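PDB 4EEI: adenylosuccinate lyase from Francisella tularensis subsp. tularensis SCHU S4, which probably catalyses two steps of purine biosynthesis, releasing fumarate from adenylosuccinate to give AMP and from SAICAR to give AICAR. Local coordinates for residues K12-E17 / S103-D108; L24-A29 / D200-P205; G175-F180 / Q212-D217; R218-I223 / I290-C295. All coordinates share one frame; numbering follows the deposited sequence.

Contact 1 of 4, residues K12-E17 / S103-D108; sequences KIWADE and SLQIRD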
# COMPACT_ATOMS: atom_id res chain seq x y z
N LYS B 12 25.21 -12.34 1.80
CA LYS B 12 25.87 -13.60 1.47
C LYS B 12 24.85 -14.73 1.39
O LYS B 12 24.94 -15.59 0.52
CB LYS B 12 26.94 -13.93 2.51
CG LYS B 12 27.73 -15.19 2.20
CD LYS B 12 28.89 -15.37 3.17
CE LYS B 12 29.68 -16.62 2.85
NZ LYS B 12 28.99 -17.85 3.32
N ILE B 13 23.86 -14.70 2.27
CA ILE B 13 22.83 -15.73 2.28
C ILE B 13 22.05 -15.71 0.97
O ILE B 13 21.70 -16.76 0.44
CB ILE B 13 21.85 -15.53 3.46
CG1 ILE B 13 22.53 -15.86 4.79
CG2 ILE B 13 20.61 -16.38 3.26
CD1 ILE B 13 21.83 -15.29 5.99
N TRP B 14 21.78 -14.52 0.47
CA TRP B 14 21.01 -14.35 -0.75
C TRP B 14 21.84 -14.28 -2.01
O TRP B 14 21.29 -14.17 -3.13
CB TRP B 14 20.09 -13.14 -0.63
CG TRP B 14 19.12 -13.29 0.52
CD1 TRP B 14 19.27 -12.81 1.82
CD2 TRP B 14 17.83 -13.99 0.52
NE1 TRP B 14 18.19 -13.15 2.59
CE2 TRP B 14 17.29 -13.86 1.88
CE3 TRP B 14 17.10 -14.68 -0.43
CZ2 TRP B 14 16.07 -14.40 2.24
CZ3 TRP B 14 15.87 -15.22 -0.05
CH2 TRP B 14 15.37 -15.08 1.25
N ALA B 15 23.16 -14.35 -1.86
CA ALA B 15 24.07 -14.34 -3.01
C ALA B 15 23.94 -15.64 -3.81
O ALA B 15 23.59 -16.68 -3.25
CB ALA B 15 25.50 -14.14 -2.54
N ASP B 16 24.20 -15.58 -5.11
CA ASP B 16 24.03 -16.75 -5.96
C ASP B 16 24.70 -18.00 -5.38
O ASP B 16 24.16 -19.10 -5.49
CB ASP B 16 24.56 -16.50 -7.38
CG ASP B 16 23.59 -15.69 -8.23
OD1 ASP B 16 22.45 -15.44 -7.81
OD2 ASP B 16 23.99 -15.32 -9.36
N GLU B 17 25.87 -17.84 -4.78
CA GLU B 17 26.59 -19.03 -4.29
C GLU B 17 25.81 -19.80 -3.22
O GLU B 17 25.73 -21.03 -3.26
CB GLU B 17 27.98 -18.68 -3.76
CG GLU B 17 28.71 -19.92 -3.24
CD GLU B 17 30.06 -19.61 -2.63
OE1 GLU B 17 31.08 -19.89 -3.29
OE2 GLU B 17 30.10 -19.11 -1.48
N SER B 103 13.18 -21.72 1.72
CA SER B 103 12.85 -21.80 3.14
C SER B 103 14.10 -21.84 3.99
O SER B 103 14.12 -21.30 5.09
CB SER B 103 11.99 -23.02 3.45
OG SER B 103 10.71 -22.86 2.89
N LEU B 104 15.15 -22.51 3.48
CA LEU B 104 16.41 -22.58 4.22
C LEU B 104 17.08 -21.20 4.28
O LEU B 104 17.63 -20.82 5.32
CB LEU B 104 17.35 -23.61 3.59
CG LEU B 104 16.84 -25.04 3.38
CD1 LEU B 104 17.94 -25.93 2.85
CD2 LEU B 104 16.27 -25.62 4.67
N GLN B 105 17.03 -20.45 3.19
CA GLN B 105 17.56 -19.08 3.19
C GLN B 105 16.77 -18.19 4.14
O GLN B 105 17.36 -17.40 4.88
CB GLN B 105 17.52 -18.48 1.78
CG GLN B 105 18.53 -19.08 0.83
CD GLN B 105 18.34 -18.58 -0.58
OE1 GLN B 105 17.34 -18.91 -1.23
NE2 GLN B 105 19.26 -17.74 -1.05
N ILE B 106 15.45 -18.31 4.12
CA ILE B 106 14.62 -17.50 5.01
C ILE B 106 14.90 -17.87 6.48
O ILE B 106 14.99 -17.01 7.35
CB ILE B 106 13.12 -17.66 4.69
CG1 ILE B 106 12.81 -17.07 3.31
CG2 ILE B 106 12.28 -16.95 5.74
CD1 ILE B 106 11.36 -17.37 2.82
N ARG B 107 15.05 -19.16 6.74
CA ARG B 107 15.34 -19.63 8.09
C ARG B 107 16.64 -19.03 8.63
O ARG B 107 16.70 -18.55 9.77
CB ARG B 107 15.42 -21.17 8.07
CG ARG B 107 15.92 -21.81 9.34
CD ARG B 107 17.25 -22.47 9.05
NE ARG B 107 17.13 -23.88 8.73
CZ ARG B 107 17.98 -24.55 7.96
NH1 ARG B 107 19.01 -23.94 7.39
NH2 ARG B 107 17.79 -25.84 7.74
N ASP B 108 17.67 -19.04 7.80
CA ASP B 108 18.95 -18.53 8.27
C ASP B 108 18.93 -17.01 8.41
O ASP B 108 19.62 -16.45 9.27
CB ASP B 108 20.07 -19.02 7.34
CG ASP B 108 20.25 -20.53 7.41
OD1 ASP B 108 19.89 -21.12 8.45
OD2 ASP B 108 20.74 -21.12 6.42
O HOH W 1 18.94 -16.01 -3.48
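Ile13 and Trp14 meet Gln105 where the short N-terminal helix 8-14 lies against helix 94-131, in the mainly helical fold of the lyase 1 (fumarase/aspartase) superfamily. Gln105 is the central residue of the contact. Its CG stands anti to its own carbonyl carbon (chi1 -71°), and the extended chain beyond it carries the amide past Ile13. There NE2 donates a nearly straight hydrogen bond to Ile13 O (3.0 Å, 170°). The acceptor lies in the amide plane of Gln105, while the donor is tilted from the carbonyl plane of Ile13. Ile13 O also accepts a bond from Asn18 ND2, so two amide groups grip it near the end of helix 8-14. NE2 has a second acceptor, a water 3.0 Å from Gln105 NE2 that donates in turn to Trp14 O. These bonds hold the rotation of the Gln105 amide.

The Trp14 indole receives Gln105 over one face. Gln105 CB makes a CH-pi contact, 4.2 Å from the centroid of the Trp14 six-membered ring and 15° off the ring normal. Ile13 CG2 lies over the same face, near the rim, and also packs on Gln105 CB at 4.0 Å. Leu313 and Pro314 of helix 304-333 touch Trp14 as well. The indole N-H makes a weak bond to Ser109 OG, one turn further along helix 94-131. At the far edge of the indole, near its plane, Trp14 CH2 meets Ile106 CG1 at 3.8 Å.

Contact 2 of 4, residues L24-A29 / D200-P205; sequences LEVELA and DILGLP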
# COMPACT_ATOMS: atom_id res chain seq x y z
N LEU B 24 21.38 -27.36 -3.67
CA LEU B 24 22.11 -28.62 -3.66
C LEU B 24 21.76 -29.45 -2.43
O LEU B 24 21.57 -30.67 -2.52
CB LEU B 24 23.62 -28.38 -3.72
CG LEU B 24 24.45 -29.67 -3.70
CD1 LEU B 24 24.13 -30.55 -4.91
CD2 LEU B 24 25.94 -29.35 -3.65
N GLU B 25 21.67 -28.81 -1.27
CA GLU B 25 21.33 -29.50 -0.03
C GLU B 25 19.94 -30.13 -0.13
O GLU B 25 19.72 -31.27 0.30
CB GLU B 25 21.39 -28.55 1.17
CG GLU B 25 21.07 -29.23 2.50
CD GLU B 25 21.05 -28.27 3.69
OE1 GLU B 25 21.51 -27.12 3.55
OE2 GLU B 25 20.57 -28.69 4.77
N VAL B 26 18.99 -29.39 -0.71
CA VAL B 26 17.64 -29.90 -0.94
C VAL B 26 17.60 -31.06 -1.93
O VAL B 26 16.92 -32.07 -1.70
CB VAL B 26 16.71 -28.76 -1.37
CG1 VAL B 26 15.32 -29.28 -1.68
CG2 VAL B 26 16.65 -27.71 -0.28
N GLU B 27 18.33 -30.93 -3.04
CA GLU B 27 18.42 -32.02 -4.02
C GLU B 27 18.97 -33.29 -3.38
O GLU B 27 18.54 -34.40 -3.69
CB GLU B 27 19.33 -31.64 -5.20
CG GLU B 27 18.80 -30.56 -6.13
CD GLU B 27 17.85 -31.09 -7.20
OE1 GLU B 27 17.38 -32.25 -7.09
OE2 GLU B 27 17.56 -30.34 -8.17
N LEU B 28 19.94 -33.13 -2.48
CA LEU B 28 20.60 -34.29 -1.89
C LEU B 28 19.75 -34.90 -0.79
O LEU B 28 19.87 -36.08 -0.48
CB LEU B 28 21.98 -33.92 -1.37
CG LEU B 28 22.97 -33.52 -2.46
CD1 LEU B 28 24.31 -33.13 -1.86
CD2 LEU B 28 23.12 -34.67 -3.45
N ALA B 29 18.88 -34.08 -0.19
CA ALA B 29 17.95 -34.59 0.82
C ALA B 29 16.95 -35.57 0.20
O ALA B 29 16.75 -36.68 0.73
CB ALA B 29 17.23 -33.45 1.51
N ASP B 200 12.73 -34.49 6.96
CA ASP B 200 13.39 -34.77 8.24
C ASP B 200 14.90 -34.54 8.17
O ASP B 200 15.51 -34.09 9.14
CB ASP B 200 13.11 -36.21 8.69
CG ASP B 200 11.70 -36.41 9.23
OD1 ASP B 200 11.01 -35.40 9.50
OD2 ASP B 200 11.29 -37.58 9.39
N ILE B 201 15.49 -34.84 7.03
CA ILE B 201 16.91 -34.55 6.82
C ILE B 201 17.16 -33.04 6.86
O ILE B 201 18.15 -32.58 7.42
CB ILE B 201 17.42 -35.17 5.49
CG1 ILE B 201 17.55 -36.69 5.64
CG2 ILE B 201 18.77 -34.59 5.10
CD1 ILE B 201 17.66 -37.43 4.32
N LEU B 202 16.24 -32.27 6.29
CA LEU B 202 16.39 -30.82 6.25
C LEU B 202 16.04 -30.15 7.58
O LEU B 202 16.55 -29.06 7.88
CB LEU B 202 15.54 -30.22 5.13
CG LEU B 202 15.98 -30.61 3.71
CD1 LEU B 202 15.05 -29.96 2.67
CD2 LEU B 202 17.44 -30.21 3.49
N GLY B 203 15.18 -30.79 8.37
CA GLY B 203 14.79 -30.25 9.66
C GLY B 203 13.63 -29.26 9.59
O GLY B 203 13.54 -28.35 10.41
N LEU B 204 12.76 -29.44 8.60
CA LEU B 204 11.56 -28.61 8.47
C LEU B 204 10.34 -29.49 8.21
O LEU B 204 10.47 -30.58 7.65
CB LEU B 204 11.72 -27.59 7.33
CG LEU B 204 12.63 -26.39 7.61
CD1 LEU B 204 12.62 -25.42 6.43
CD2 LEU B 204 12.20 -25.68 8.88
N PRO B 205 9.14 -29.03 8.61
CA PRO B 205 7.93 -29.82 8.40
C PRO B 205 7.46 -29.76 6.94
O PRO B 205 7.83 -28.84 6.21
CB PRO B 205 6.90 -29.14 9.30
CG PRO B 205 7.37 -27.72 9.40
CD PRO B 205 8.88 -27.79 9.37
O HOH W 2 18.95 -27.79 6.77
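Ala29 and Ile201 bring the two backbones closest, with their CA atoms 6.1 Å apart, just before helix 192-202 ends and Gly203 turns the chain out of it with a positive phi of 86°. No direct hydrogen bond joins the segments. Leu202 has the largest share. Its CG is anti to the carbonyl carbon (chi1 -66°), and the two methyls are set against different residues of helix 16-33. Leu202 CD2 reaches Ala29 CB at 3.8 Å. Leu202 CD1 meets Val26 CG2 at 4.0 Å, and these two side chains cross at about a right angle.

Ile201 meets the same alanine. Its branch methyl CG2 lies 4.1 Å from Ala29 CB, and Ile201 CD1 rests near the carbonyl oxygen of Ala29. The alanine methyl therefore faces the neighbouring side chains of Ile201 and Leu202.

Glu25 adds its side chain one turn before Ala29. With CG anti to its backbone N (chi1 -179°) and the chain extended, it slides along Leu202 in the opposite direction. Its CG and its oxygen OE2 both lie by Leu202 CD2. The carboxylate then makes the polar link of the contact. One water donates to Glu25 OE2 at 2.7 Å and to Leu202 O at 2.9 Å, so it satisfies a carbonyl near the C-terminal end of helix 192-202.

Phe180 touches both Val26 and Leu202 and joins them to the loop after helix 151-173. This is helix-end packing within the helical lyase 1 fold: a glycine-terminated helix set against a long N-terminal helix through aliphatic side chains.

Contact 3 of 4, residues G175-F180 / Q212-D217; sequences GLTVQF and QVIPRD. With AMP (adenosine monophosphate), chain O; EDO (1,2-ethanediol), chain C.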
# COMPACT_ATOMS: atom_id res chain seq x y z
N GLY B 175 6.21 -21.97 10.79
CA GLY B 175 5.97 -21.01 9.74
C GLY B 175 6.53 -21.51 8.43
O GLY B 175 5.87 -21.42 7.40
N LEU B 176 7.74 -22.05 8.48
CA LEU B 176 8.44 -22.47 7.26
C LEU B 176 8.25 -23.96 7.02
O LEU B 176 8.18 -24.74 7.96
CB LEU B 176 9.94 -22.18 7.38
CG LEU B 176 10.32 -20.70 7.45
CD1 LEU B 176 11.83 -20.56 7.50
CD2 LEU B 176 9.74 -19.97 6.26
N THR B 177 8.17 -24.35 5.75
CA THR B 177 7.96 -25.74 5.37
C THR B 177 8.83 -26.08 4.17
O THR B 177 9.44 -25.20 3.57
CB THR B 177 6.49 -25.97 4.92
OG1 THR B 177 6.17 -25.03 3.88
CG2 THR B 177 5.50 -25.80 6.09
N VAL B 178 8.84 -27.36 3.81
CA VAL B 178 9.43 -27.78 2.55
C VAL B 178 8.43 -28.64 1.78
O VAL B 178 7.40 -29.05 2.34
CB VAL B 178 10.75 -28.54 2.77
CG1 VAL B 178 11.79 -27.63 3.42
CG2 VAL B 178 10.49 -29.76 3.63
N GLN B 179 8.71 -28.90 0.51
CA GLN B 179 7.83 -29.76 -0.28
C GLN B 179 8.64 -30.66 -1.20
O GLN B 179 9.66 -30.23 -1.75
CB GLN B 179 6.85 -28.93 -1.12
CG GLN B 179 7.54 -27.96 -2.09
CD GLN B 179 6.73 -27.69 -3.35
OE1 GLN B 179 5.72 -28.35 -3.61
NE2 GLN B 179 7.16 -26.73 -4.15
N PHE B 180 8.20 -31.90 -1.35
CA PHE B 180 8.72 -32.75 -2.40
C PHE B 180 7.52 -33.51 -2.98
O PHE B 180 7.38 -34.71 -2.77
CB PHE B 180 9.78 -33.72 -1.86
CG PHE B 180 10.98 -33.03 -1.25
CD1 PHE B 180 12.07 -32.70 -2.04
CD2 PHE B 180 11.01 -32.73 0.10
CE1 PHE B 180 13.18 -32.08 -1.49
CE2 PHE B 180 12.13 -32.10 0.68
CZ PHE B 180 13.21 -31.77 -0.12
N GLN B 212 2.50 -27.02 -7.31
CA GLN B 212 3.85 -26.99 -7.83
C GLN B 212 4.70 -26.28 -6.78
O GLN B 212 5.86 -26.61 -6.57
CB GLN B 212 3.92 -26.27 -9.17
CG GLN B 212 5.31 -26.27 -9.78
CD GLN B 212 5.29 -26.09 -11.29
OE1 GLN B 212 5.56 -25.00 -11.80
NE2 GLN B 212 4.97 -27.16 -12.01
N VAL B 213 4.10 -25.27 -6.15
CA VAL B 213 4.81 -24.39 -5.24
C VAL B 213 4.32 -24.55 -3.80
O VAL B 213 3.27 -25.13 -3.56
CB VAL B 213 4.65 -22.91 -5.65
CG1 VAL B 213 5.29 -22.67 -7.01
CG2 VAL B 213 3.18 -22.52 -5.67
N ILE B 214 5.10 -24.03 -2.86
CA ILE B 214 4.63 -23.83 -1.49
C ILE B 214 3.80 -22.56 -1.52
O ILE B 214 4.18 -21.59 -2.18
CB ILE B 214 5.84 -23.67 -0.56
CG1 ILE B 214 6.47 -25.04 -0.29
CG2 ILE B 214 5.45 -22.98 0.74
CD1 ILE B 214 7.71 -24.98 0.59
N PRO B 215 2.64 -22.55 -0.83
CA PRO B 215 1.76 -21.37 -0.93
C PRO B 215 2.41 -20.12 -0.34
O PRO B 215 3.13 -20.19 0.66
CB PRO B 215 0.51 -21.78 -0.13
CG PRO B 215 0.97 -22.91 0.77
CD PRO B 215 2.04 -23.63 -0.02
N ARG B 216 2.16 -18.98 -0.98
CA ARG B 216 2.92 -17.77 -0.65
C ARG B 216 2.43 -17.03 0.58
O ARG B 216 3.03 -16.01 0.96
CB ARG B 216 2.97 -16.83 -1.86
CG ARG B 216 4.37 -16.72 -2.49
CD ARG B 216 4.92 -18.10 -2.87
NE ARG B 216 6.34 -18.05 -3.23
CZ ARG B 216 7.08 -19.13 -3.47
NH1 ARG B 216 6.55 -20.34 -3.39
NH2 ARG B 216 8.36 -19.00 -3.80
N ASP B 217 1.38 -17.52 1.23
CA ASP B 217 0.87 -16.85 2.43
C ASP B 217 1.78 -17.04 3.65
O ASP B 217 1.68 -16.29 4.64
CB ASP B 217 -0.57 -17.29 2.76
CG ASP B 217 -0.65 -18.75 3.20
OD1 ASP B 217 -0.77 -19.02 4.42
OD2 ASP B 217 -0.62 -19.63 2.31
P AMP O . 12.36 -15.07 -13.43
O1P AMP O . 13.40 -14.09 -13.91
O2P AMP O . 10.96 -14.77 -13.88
O3P AMP O . 12.48 -15.44 -11.97
O5' AMP O . 12.73 -16.44 -14.20
C5' AMP O . 12.11 -17.67 -13.84
C4' AMP O . 12.95 -18.83 -14.35
O4' AMP O . 12.34 -20.08 -14.00
C3' AMP O . 13.06 -18.81 -15.87
O3' AMP O . 14.43 -19.00 -16.24
C2' AMP O . 12.24 -19.98 -16.34
O2' AMP O . 12.84 -20.61 -17.48
C1' AMP O . 12.22 -20.91 -15.15
N9 AMP O . 10.97 -21.70 -15.10
C8 AMP O . 10.08 -21.84 -16.11
N7 AMP O . 9.05 -22.63 -15.74
C5 AMP O . 9.27 -23.02 -14.47
C6 AMP O . 8.57 -23.87 -13.48
N6 AMP O . 7.40 -24.47 -13.79
N1 AMP O . 9.15 -24.02 -12.27
C2 AMP O . 10.31 -23.42 -11.96
N3 AMP O . 11.00 -22.64 -12.81
C4 AMP O . 10.54 -22.41 -14.06
C1 EDO C . 9.20 -24.85 11.15
O1 EDO C . 7.80 -24.71 10.87
C2 EDO C . 9.44 -25.92 12.21
O2 EDO C . 10.83 -26.28 12.25
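Gln179 and Ile214 form the tight half of this contact between two extended loops. Gln179 CG packs on Ile214 CG1 at 3.6 Å as the two side chains slide past each other. Ile214 CD1 is pressed on Thr177, 3.5 Å from Thr177 O and close to OG1, whose hydroxyl is bonded to Glu207. Gln179 CG stands between its backbone N and carbonyl carbon (chi1 59°), and the extended chain points the amide at Gln212. Gln179 NE2 donates to Gln212 O at 2.7 Å and 164°, with the acceptor close to the amide plane.

That bond holds the backbone of an active-site residue. Gln212 OE1 accepts from AMP N6 (2.8 Å) and from Arg301 NH1; its NE2 bonds to Ala183 O and weakly to the bound succinate. As is usual in the fumarase/aspartase superfamily, the site draws on three subunits: Gln212 packs on Ser140 of the second subunit, and AMP also bonds to residues of the third.

At the other end the loops diverge. Pro215 is partly exposed and packs on Arg163 of the second subunit. Beside Leu176 an ethanediol, probably from the crystallisation liquor, accepts from Gly175 N, and its O1 donates to Leu176 O at 2.9 Å.

Contact 4 of 4, residues R218-I223 / I290-C295; sequences RIAKLI and IALENC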
# COMPACT_ATOMS: atom_id res chain seq x y z
N ARG B 218 2.67 -18.02 3.59
CA ARG B 218 3.63 -18.21 4.67
C ARG B 218 4.63 -17.07 4.61
O ARG B 218 4.90 -16.41 5.62
CB ARG B 218 4.34 -19.56 4.56
CG ARG B 218 3.38 -20.75 4.57
CD ARG B 218 4.10 -22.07 4.79
NE ARG B 218 3.16 -23.18 4.98
CZ ARG B 218 2.68 -23.57 6.16
NH1 ARG B 218 3.06 -22.93 7.27
NH2 ARG B 218 1.84 -24.59 6.24
N ILE B 219 5.18 -16.83 3.43
CA ILE B 219 6.06 -15.68 3.24
C ILE B 219 5.33 -14.39 3.58
O ILE B 219 5.89 -13.51 4.24
CB ILE B 219 6.62 -15.61 1.81
CG1 ILE B 219 7.70 -16.67 1.63
CG2 ILE B 219 7.22 -14.22 1.53
CD1 ILE B 219 8.14 -16.88 0.18
N ALA B 220 4.09 -14.26 3.14
CA ALA B 220 3.34 -13.03 3.38
C ALA B 220 3.12 -12.80 4.87
O ALA B 220 3.10 -11.67 5.33
CB ALA B 220 2.01 -13.04 2.63
N LYS B 221 2.93 -13.88 5.62
CA LYS B 221 2.71 -13.75 7.05
C LYS B 221 3.96 -13.17 7.71
O LYS B 221 3.86 -12.24 8.53
CB LYS B 221 2.35 -15.09 7.68
CG LYS B 221 2.33 -15.03 9.22
CD LYS B 221 1.70 -16.28 9.83
CE LYS B 221 1.71 -16.20 11.36
NZ LYS B 221 1.06 -17.41 11.95
N LEU B 222 5.13 -13.69 7.35
CA LEU B 222 6.39 -13.22 7.91
C LEU B 222 6.64 -11.76 7.54
O LEU B 222 7.02 -10.95 8.39
CB LEU B 222 7.56 -14.09 7.42
CG LEU B 222 8.96 -13.61 7.84
CD1 LEU B 222 9.10 -13.53 9.35
CD2 LEU B 222 10.04 -14.53 7.27
N ILE B 223 6.43 -11.43 6.27
CA ILE B 223 6.61 -10.06 5.80
C ILE B 223 5.64 -9.10 6.51
O ILE B 223 5.98 -7.95 6.78
CB ILE B 223 6.47 -9.99 4.26
CG1 ILE B 223 7.52 -10.89 3.62
CG2 ILE B 223 6.60 -8.55 3.76
CD1 ILE B 223 8.95 -10.48 3.91
N ILE B 290 3.48 -6.23 -1.73
CA ILE B 290 4.08 -7.16 -2.69
C ILE B 290 3.84 -8.60 -2.24
O ILE B 290 3.40 -9.45 -3.03
CB ILE B 290 5.61 -6.95 -2.84
CG1 ILE B 290 5.93 -5.50 -3.21
CG2 ILE B 290 6.15 -7.86 -3.92
CD1 ILE B 290 7.44 -5.16 -3.15
N ALA B 291 4.09 -8.87 -0.97
CA ALA B 291 3.94 -10.21 -0.43
C ALA B 291 2.50 -10.68 -0.52
O ALA B 291 2.25 -11.83 -0.86
CB ALA B 291 4.40 -10.26 1.01
N LEU B 292 1.56 -9.78 -0.22
CA LEU B 292 0.14 -10.14 -0.25
C LEU B 292 -0.32 -10.44 -1.67
O LEU B 292 -1.06 -11.40 -1.92
CB LEU B 292 -0.71 -9.01 0.34
CG LEU B 292 -0.55 -8.77 1.85
CD1 LEU B 292 -1.34 -7.54 2.28
CD2 LEU B 292 -1.02 -10.00 2.62
N GLU B 293 0.12 -9.60 -2.62
CA GLU B 293 -0.22 -9.82 -4.03
C GLU B 293 0.41 -11.10 -4.59
O GLU B 293 -0.20 -11.79 -5.41
CB GLU B 293 0.16 -8.60 -4.88
CG GLU B 293 -0.66 -7.36 -4.54
CD GLU B 293 -0.24 -6.11 -5.30
OE1 GLU B 293 0.19 -6.22 -6.47
OE2 GLU B 293 -0.37 -5.00 -4.73
N ASN B 294 1.62 -11.42 -4.15
CA ASN B 294 2.29 -12.65 -4.57
C ASN B 294 1.56 -13.93 -4.18
O ASN B 294 1.87 -15.01 -4.69
CB ASN B 294 3.72 -12.72 -4.03
CG ASN B 294 4.71 -11.90 -4.85
OD1 ASN B 294 4.40 -11.45 -5.95
ND2 ASN B 294 5.92 -11.73 -4.31
N CYS B 295 0.60 -13.82 -3.25
CA CYS B 295 -0.19 -14.98 -2.85
C CYS B 295 -1.13 -15.46 -3.94
O CYS B 295 -1.43 -16.65 -4.04
CB CYS B 295 -1.04 -14.66 -1.62
SG CYS B 295 -0.11 -14.43 -0.10
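Ile223 holds CG1 anti to its carbonyl carbon (chi1 -59°) and CG2 anti to its backbone N, which sets both branches beside Ala291. The Ala291 methyl lies 3.9 Å from Ile223 CB and equally near CG2. Cys295 has SG anti to its carbonyl carbon (chi1 -70°), and this puts Cys295 SG 3.7 Å from Ala220 CB.

The two alanines let the backbones come very close. The CA atoms of Ala220 and Ala291 are 4.8 Å apart, and their CB atoms 4.0 Å. Ala220 CB also meets Ala291 O and, more loosely, Leu292 CD2 at 4.3 Å. No hydrogen bond crosses. The contact is a buried alanine-alanine approach of two helices.

Its surroundings are mostly helical. Tyr312 of helix 304-333 touches Ala291, and Asn316 of the same helix touches Ile223. The second subunit puts Leu228 on both Ala220 and Leu292, and its Ser231 hydroxyl bonds to Leu292 O. Glu293 forms a salt bridge with Arg285 of the third subunit. The start of helix 217-244 and the later part of helix 272-293 thus meet inside the multi-subunit helical bundle typical of this superfamily.

Overall arrangement
From the N terminus, contact 1 closes the first loop by bringing 103-108 back to helix 8-14. Contact 2 opens inside that loop, on helix 16-33, and closes at 200-205, so the two cross. Contact 3 opens at 175-180, before contact 2 closes, and crosses it. It closes at 212-217, and contact 4 starts at the next residue and closes at 290-295. None nests inside another. Ser103 OG meets Thr177 O between contacts 1 and 3, Pro205 O meets Val178 N between 2 and 3, and Gly175 O meets Arg218 NH1 between 3 and 4. Ile106 packs on Ile219, joining contacts 1 and 4. Together the four contacts tie the N-terminal helices and active-site loops to the long-helix bundle.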